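Local structure of nigritoxine (Vibrio nigripulchritudo, 5M41) at residues 323-335 against 365-377. The protein is a bacterial toxin active against crustaceans and insects, and has a previously unknown fold. Residues are numbered along the deposited sequence; the frame is centred on the assembly and turned at random.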
loop_
_atom_site.group_PDB
_atom_site.type_symbol
_atom_site.label_atom_id
_atom_site.label_comp_id
_atom_site.label_asym_id
_atom_site.label_seq_id
_atom_site.Cartn_x
_atom_site.Cartn_y
_atom_site.Cartn_z
ATOM N N ILE A 323 -18.045 -1.930 11.385
ATOM C CA ILE A 323 -17.378 -0.638 11.348
ATOM C C ILE A 323 -18.431 0.451 11.555
ATOM O O ILE A 323 -19.518 0.359 10.995
ATOM C CB ILE A 323 -16.661 -0.463 9.970
ATOM C CG1 ILE A 323 -15.519 -1.474 9.805
ATOM C CG2 ILE A 323 -16.150 0.948 9.762
ATOM C CD1 ILE A 323 -14.421 -1.382 10.848
ATOM N N ASP A 324 -18.118 1.452 12.379
ATOM C CA ASP A 324 -18.963 2.655 12.558
ATOM C C ASP A 324 -18.553 3.800 11.624
ATOM O O ASP A 324 -17.374 3.933 11.311
ATOM C CB ASP A 324 -18.898 3.130 14.004
ATOM C CG ASP A 324 -19.603 2.178 14.961
ATOM O OD1 ASP A 324 -20.330 1.269 14.491
ATOM O OD2 ASP A 324 -19.435 2.348 16.187
ATOM N N PRO A 325 -19.527 4.621 11.166
ATOM C CA PRO A 325 -19.241 5.705 10.227
ATOM C C PRO A 325 -18.005 6.532 10.565
ATOM O O PRO A 325 -17.252 6.879 9.655
ATOM C CB PRO A 325 -20.492 6.569 10.309
ATOM C CG PRO A 325 -21.592 5.577 10.563
ATOM C CD PRO A 325 -20.984 4.439 11.343
ATOM N N LEU A 326 -17.788 6.823 11.848
ATOM C CA LEU A 326 -16.683 7.698 12.260
ATOM C C LEU A 326 -15.366 7.000 12.622
ATOM O O LEU A 326 -14.370 7.670 12.870
ATOM C CB LEU A 326 -17.127 8.628 13.401
ATOM C CG LEU A 326 -18.288 9.587 13.107
ATOM C CD1 LEU A 326 -18.741 10.313 14.375
ATOM C CD2 LEU A 326 -17.917 10.597 12.031
ATOM N N ASP A 327 -15.371 5.667 12.658
ATOM C CA ASP A 327 -14.164 4.870 12.874
ATOM C C ASP A 327 -13.163 5.102 11.762
ATOM O O ASP A 327 -13.538 5.086 10.573
ATOM C CB ASP A 327 -14.494 3.366 12.842
ATOM C CG ASP A 327 -15.173 2.870 14.104
ATOM O OD1 ASP A 327 -14.996 3.504 15.153
ATOM O OD2 ASP A 327 -15.857 1.818 14.035
ATOM N N VAL A 328 -11.892 5.257 12.136
ATOM C CA VAL A 328 -10.825 5.375 11.156
ATOM C C VAL A 328 -10.437 3.986 10.670
ATOM O O VAL A 328 -10.204 3.071 11.460
ATOM C CB VAL A 328 -9.604 6.135 11.728
ATOM C CG1 VAL A 328 -8.426 6.065 10.762
ATOM C CG2 VAL A 328 -9.963 7.608 11.982
ATOM N N ILE A 329 -10.402 3.813 9.358
ATOM C CA ILE A 329 -10.100 2.539 8.767
ATOM C C ILE A 329 -8.996 2.709 7.721
ATOM O O ILE A 329 -8.778 3.808 7.205
ATOM C CB ILE A 329 -11.353 1.852 8.160
ATOM C CG1 ILE A 329 -11.984 2.683 7.055
ATOM C CG2 ILE A 329 -12.410 1.560 9.237
ATOM C CD1 ILE A 329 -12.935 1.875 6.178
ATOM N N SER A 330 -8.283 1.627 7.454
ATOM C CA SER A 330 -7.341 1.582 6.370
ATOM C C SER A 330 -7.946 0.617 5.362
ATOM O O SER A 330 -8.140 -0.569 5.675
ATOM C CB SER A 330 -5.998 1.056 6.860
ATOM O OG SER A 330 -5.138 0.765 5.764
ATOM N N LEU A 331 -8.291 1.121 4.183
ATOM C CA LEU A 331 -8.645 0.232 3.098
ATOM C C LEU A 331 -7.360 -0.068 2.334
ATOM O O LEU A 331 -6.820 0.804 1.628
ATOM C CB LEU A 331 -9.736 0.835 2.207
ATOM C CG LEU A 331 -9.980 0.275 0.797
ATOM C CD1 LEU A 331 -10.401 -1.184 0.812
ATOM C CD2 LEU A 331 -11.038 1.112 0.102
ATOM N N SER A 332 -6.863 -1.289 2.492
ATOM C CA SER A 332 -5.628 -1.714 1.842
ATOM C C SER A 332 -5.934 -2.305 0.490
ATOM O O SER A 332 -6.791 -3.162 0.379
ATOM C CB SER A 332 -4.899 -2.785 2.670
ATOM O OG SER A 332 -4.345 -2.238 3.856
ATOM N N LEU A 333 -5.224 -1.847 -0.532
ATOM C CA LEU A 333 -5.277 -2.472 -1.831
ATOM C C LEU A 333 -3.868 -2.966 -2.065
ATOM O O LEU A 333 -2.939 -2.174 -2.298
ATOM C CB LEU A 333 -5.732 -1.464 -2.878
ATOM C CG LEU A 333 -7.129 -0.875 -2.628
ATOM C CD1 LEU A 333 -7.352 0.336 -3.510
ATOM C CD2 LEU A 333 -8.212 -1.922 -2.873
ATOM N N ALA A 334 -3.704 -4.278 -1.939
ATOM C CA ALA A 334 -2.390 -4.899 -1.937
ATOM C C ALA A 334 -2.274 -5.812 -3.123
ATOM O O ALA A 334 -3.109 -6.686 -3.312
ATOM C CB ALA A 334 -2.175 -5.688 -0.656
ATOM N N ALA A 335 -1.230 -5.613 -3.920
ATOM C CA ALA A 335 -0.906 -6.530 -4.991
ATOM C C ALA A 335 -0.603 -7.910 -4.405
ATOM O O ALA A 335 -0.149 -8.043 -3.252
ATOM C CB ALA A 335 0.272 -6.026 -5.783
ATOM N N THR A 365 4.068 -2.941 -1.826
ATOM C CA THR A 365 3.100 -3.894 -2.353
ATOM C C THR A 365 1.766 -3.273 -2.758
ATOM O O THR A 365 0.882 -3.979 -3.239
ATOM C CB THR A 365 2.807 -4.990 -1.324
ATOM O OG1 THR A 365 2.450 -4.364 -0.092
ATOM C CG2 THR A 365 4.042 -5.909 -1.102
ATOM N N GLY A 366 1.593 -1.967 -2.573
ATOM C CA GLY A 366 0.272 -1.382 -2.807
ATOM C C GLY A 366 0.009 -0.060 -2.111
ATOM O O GLY A 366 0.952 0.651 -1.736
ATOM N N VAL A 367 -1.271 0.277 -1.948
ATOM C CA VAL A 367 -1.644 1.509 -1.271
ATOM C C VAL A 367 -2.693 1.257 -0.199
ATOM O O VAL A 367 -3.481 0.319 -0.293
ATOM C CB VAL A 367 -2.158 2.618 -2.234
ATOM C CG1 VAL A 367 -1.164 2.821 -3.373
ATOM C CG2 VAL A 367 -3.525 2.253 -2.794
ATOM N N ASP A 368 -2.672 2.098 0.832
ATOM C CA ASP A 368 -3.742 2.111 1.817
ATOM C C ASP A 368 -4.454 3.465 1.742
ATOM O O ASP A 368 -3.809 4.510 1.709
ATOM C CB ASP A 368 -3.171 1.955 3.220
ATOM C CG ASP A 368 -2.349 0.675 3.393
ATOM O OD1 ASP A 368 -2.758 -0.421 2.920
ATOM O OD2 ASP A 368 -1.285 0.768 4.057
ATOM N N ILE A 369 -5.773 3.431 1.748
ATOM C CA ILE A 369 -6.592 4.639 1.783
ATOM C C ILE A 369 -7.144 4.754 3.203
ATOM O O ILE A 369 -7.876 3.864 3.667
ATOM C CB ILE A 369 -7.720 4.566 0.730
ATOM C CG1 ILE A 369 -7.115 4.346 -0.678
ATOM C CG2 ILE A 369 -8.580 5.840 0.792
ATOM C CD1 ILE A 369 -8.090 3.875 -1.758
ATOM N N VAL A 370 -6.727 5.798 3.917
ATOM C CA VAL A 370 -7.030 5.935 5.367
ATOM C C VAL A 370 -7.919 7.160 5.649
ATOM O O VAL A 370 -7.612 8.263 5.227
ATOM C CB VAL A 370 -5.732 6.032 6.192
ATOM C CG1 VAL A 370 -6.025 6.296 7.679
ATOM C CG2 VAL A 370 -4.906 4.752 6.030
ATOM N N GLY A 371 -9.034 6.943 6.327
ATOM C CA GLY A 371 -9.927 8.007 6.773
ATOM C C GLY A 371 -11.075 7.348 7.504
ATOM O O GLY A 371 -11.052 6.137 7.714
ATOM N N SER A 372 -12.103 8.107 7.875
ATOM C CA SER A 372 -13.237 7.464 8.511
ATOM C C SER A 372 -13.956 6.613 7.470
ATOM O O SER A 372 -13.882 6.911 6.274
ATOM C CB SER A 372 -14.183 8.488 9.146
ATOM O OG SER A 372 -15.106 8.969 8.193
ATOM N N SER A 373 -14.654 5.553 7.902
ATOM C CA SER A 373 -15.370 4.729 6.932
ATOM C C SER A 373 -16.342 5.556 6.084
ATOM O O SER A 373 -16.418 5.372 4.859
ATOM C CB SER A 373 -16.067 3.529 7.574
ATOM O OG SER A 373 -16.911 3.926 8.608
ATOM N N ARG A 374 -17.031 6.508 6.714
ATOM C CA ARG A 374 -17.916 7.388 5.974
ATOM C C ARG A 374 -17.164 8.213 4.922
ATOM O O ARG A 374 -17.688 8.413 3.834
ATOM C CB ARG A 374 -18.700 8.306 6.910
ATOM C CG ARG A 374 -19.501 9.351 6.153
ATOM C CD ARG A 374 -20.065 10.437 7.071
ATOM N NE ARG A 374 -19.030 11.289 7.670
ATOM C CZ ARG A 374 -19.220 11.986 8.790
ATOM N NH1 ARG A 374 -20.379 11.908 9.406
ATOM N NH2 ARG A 374 -18.256 12.739 9.297
ATOM N N ASP A 375 -15.959 8.690 5.251
ATOM C CA ASP A 375 -15.128 9.431 4.294
ATOM C C ASP A 375 -14.784 8.577 3.084
ATOM O O ASP A 375 -14.758 9.071 1.963
ATOM C CB ASP A 375 -13.803 9.887 4.922
ATOM C CG ASP A 375 -13.991 10.848 6.092
ATOM O OD1 ASP A 375 -14.983 11.599 6.110
ATOM O OD2 ASP A 375 -13.108 10.871 6.984
ATOM N N LEU A 376 -14.493 7.295 3.311
ATOM C CA LEU A 376 -14.189 6.405 2.200
ATOM C C LEU A 376 -15.410 6.196 1.282
ATOM O O LEU A 376 -15.256 6.219 0.056
ATOM C CB LEU A 376 -13.589 5.083 2.692
ATOM C CG LEU A 376 -12.052 5.159 2.791
ATOM C CD1 LEU A 376 -11.531 6.348 3.598
ATOM C CD2 LEU A 376 -11.426 3.859 3.252
ATOM N N ILE A 377 -16.602 6.007 1.860
ATOM C CA ILE A 377 -17.825 5.852 1.043
ATOM C C ILE A 377 -18.014 7.124 0.210
ATOM O O ILE A 377 -18.166 7.063 -1.010
ATOM C CB ILE A 377 -19.089 5.602 1.915
ATOM C CG1 ILE A 377 -19.014 4.246 2.625
ATOM C CG2 ILE A 377 -20.377 5.692 1.091
ATOM C CD1 ILE A 377 -18.742 3.065 1.715
HETATM O O HOH W 1 -2.578 1.479 6.341
#
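Two neighbouring antiparallel strands of a six-stranded sheet, 328-335 and 366-370, meet here, and the second runs on into a capped helix. Their directions differ by 157°, and paired backbone bonds join I329 with G371, L331 with I369 and L333 with V367; L333 N to V367 O is 2.8 Å. On the face bearing S330, S332 and D368, S332 OG donates to D368 OD1 (2.6 Å) from 48° out of the carboxylate plane. A water joins S330 OG to D368 OD2, the latter bond weak. Q442, T440 and A441 also donate to this carboxylate; these neutral donors would be expected to stabilise it in this buried place. The chain turns a corner at G371, and the start of the helix from S373 packs against the face bearing I329 and L331, where L376 CD2 touches both L331 CB (3.6 Å) and I329 CD1 (3.8 Å). S372 and D375 form a capping box, S372 OG accepting from D375 N and S372 N donating to D375 OD2, while the type I turn 324-327 receives the first turn: P325 O takes R374 N on a lone pair. With chi1 at 55°, S373 OG sits between its own N and carbonyl carbon and donates to D324 O (2.7 Å), approaching the face opposite D327 N.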